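Local atomic coordinates of ankyrin repeat family protein (Enterococcus faecalis, PDB entry 3HRA), a protein that is of unknown function but, as a stack of ankyrin repeats, probably serves as a scaffold for binding other proteins. Residues V122-L126 and L163-N167. Numbering follows the deposited sequence.
Sequences VKLLL and LLMEN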
loop_
_atom_site.group_PDB
_atom_site.type_symbol
_atom_site.label_atom_id
_atom_site.label_comp_id
_atom_site.label_asym_id
_atom_site.label_seq_id
_atom_site.Cartn_x
_atom_site.Cartn_y
_atom_site.Cartn_z
ATOM N N VAL A 122 -0.053 -5.891 5.854
ATOM C CA VAL A 122 0.756 -5.447 6.983
ATOM C C VAL A 122 1.886 -6.436 7.279
ATOM O O VAL A 122 3.038 -6.037 7.453
ATOM C CB VAL A 122 -0.108 -5.238 8.233
ATOM C CG1 VAL A 122 0.772 -4.889 9.421
ATOM C CG2 VAL A 122 -1.156 -4.153 7.954
ATOM N N LYS A 123 1.545 -7.718 7.328
ATOM C CA LYS A 123 2.516 -8.772 7.629
ATOM C C LYS A 123 3.610 -8.774 6.600
ATOM O O LYS A 123 4.794 -8.831 6.936
ATOM C CB LYS A 123 1.844 -10.142 7.635
ATOM C CG LYS A 123 0.893 -10.371 8.778
ATOM C CD LYS A 123 0.131 -11.690 8.601
ATOM C CE LYS A 123 -0.940 -11.858 9.691
ATOM N NZ LYS A 123 -2.098 -12.710 9.257
ATOM N N LEU A 124 3.201 -8.708 5.335
ATOM C CA LEU A 124 4.129 -8.679 4.219
ATOM C C LEU A 124 5.115 -7.512 4.342
ATOM O O LEU A 124 6.334 -7.689 4.204
ATOM C CB LEU A 124 3.330 -8.543 2.927
ATOM C CG LEU A 124 3.540 -9.526 1.788
ATOM C CD1 LEU A 124 3.629 -10.943 2.299
ATOM C CD2 LEU A 124 2.382 -9.364 0.797
ATOM N N LEU A 125 4.590 -6.316 4.607
ATOM C CA LEU A 125 5.434 -5.135 4.695
ATOM C C LEU A 125 6.357 -5.196 5.919
ATOM O O LEU A 125 7.522 -4.788 5.842
ATOM C CB LEU A 125 4.589 -3.862 4.702
ATOM C CG LEU A 125 3.816 -3.607 3.397
ATOM C CD1 LEU A 125 2.683 -2.625 3.655
ATOM C CD2 LEU A 125 4.735 -3.096 2.281
ATOM N N LEU A 126 5.839 -5.703 7.036
ATOM C CA LEU A 126 6.675 -5.868 8.223
ATOM C C LEU A 126 7.816 -6.887 7.983
ATOM O O LEU A 126 8.968 -6.627 8.345
ATOM C CB LEU A 126 5.831 -6.241 9.445
ATOM C CG LEU A 126 4.862 -5.156 9.943
ATOM C CD1 LEU A 126 3.999 -5.670 11.083
ATOM C CD2 LEU A 126 5.614 -3.909 10.374
ATOM N N LEU A 163 -0.277 -7.367 16.074
ATOM C CA LEU A 163 0.754 -7.556 15.050
ATOM C C LEU A 163 1.775 -6.408 15.082
ATOM O O LEU A 163 2.982 -6.649 15.082
ATOM C CB LEU A 163 0.106 -7.610 13.667
ATOM C CG LEU A 163 0.664 -8.494 12.546
ATOM C CD1 LEU A 163 0.332 -7.898 11.179
ATOM C CD2 LEU A 163 2.157 -8.780 12.678
ATOM N N LEU A 164 1.290 -5.166 15.118
ATOM C CA LEU A 164 2.178 -3.993 15.155
ATOM C C LEU A 164 3.022 -3.953 16.428
ATOM O O LEU A 164 4.226 -3.686 16.378
ATOM C CB LEU A 164 1.382 -2.668 14.993
ATOM C CG LEU A 164 0.769 -2.440 13.604
ATOM C CD1 LEU A 164 -0.263 -1.312 13.603
ATOM C CD2 LEU A 164 1.881 -2.171 12.593
ATOM N N MET A 165 2.391 -4.191 17.576
ATOM C CA MET A 165 3.131 -4.169 18.834
ATOM C C MET A 165 4.152 -5.292 18.893
ATOM O O MET A 165 5.233 -5.129 19.443
ATOM C CB MET A 165 2.182 -4.239 20.037
ATOM C CG MET A 165 1.207 -3.064 20.111
ATOM S SD MET A 165 2.007 -1.450 20.050
ATOM C CE MET A 165 2.908 -1.479 21.606
ATOM N N GLU A 166 3.808 -6.444 18.328
ATOM C CA GLU A 166 4.732 -7.567 18.358
ATOM C C GLU A 166 5.929 -7.313 17.450
ATOM O O GLU A 166 6.947 -7.999 17.539
ATOM C CB GLU A 166 4.026 -8.854 17.969
ATOM C CG GLU A 166 3.234 -9.462 19.104
ATOM C CD GLU A 166 4.109 -9.952 20.251
ATOM O OE1 GLU A 166 5.125 -10.625 19.986
ATOM O OE2 GLU A 166 3.775 -9.670 21.415
ATOM N N ASN A 167 5.803 -6.315 16.578
ATOM C CA ASN A 167 6.881 -5.964 15.680
ATOM C C ASN A 167 7.569 -4.670 16.095
ATOM O O ASN A 167 8.308 -4.063 15.308
ATOM C CB ASN A 167 6.388 -5.880 14.233
ATOM C CG ASN A 167 6.273 -7.249 13.581
ATOM O OD1 ASN A 167 7.197 -7.698 12.908
ATOM N ND2 ASN A 167 5.142 -7.930 13.798
#
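Asn167 ND2, which lies 3.7 Å from Leu126 CD1 across the contact, donates a hydrogen bond to Leu163 O at 2.8 Å. The bond is nearly straight (169° at the hydrogen), and the acceptor lies close to the Asn167 amide plane, although the donor is tilted 27° from the carbonyl plane. A side-chain amide thus takes up a carbonyl from the last turn of helix 155-166, which fixes the rotation of the amide and sets it against Leu126, whose CD1 also comes within 3.7 Å of Asn167 CG. That bond is internal to 163-167; across the contact the segments meet by van der Waals packing. Leu163 reaches between Val122 and Lys123 with CD1, 3.5 Å from Val122 CG1 and equally close to Lys123 CG, the latter tight for two carbons, while its other branch, CD2, meets Leu126 CD1 at 4.0 Å. Val122 CG1, anti to the backbone N (chi1 175°), lies alongside Leu163 CD1, and the two side chains run past each other in opposite directions. Leu164 CD2 adds a looser contact, 4.3 Å from Val122 CG1. Helices 119-128 and 155-166 lie side by side, with helix 143-149 between them in the chain, a stacking characteristic of the ankyrin-repeat solenoid.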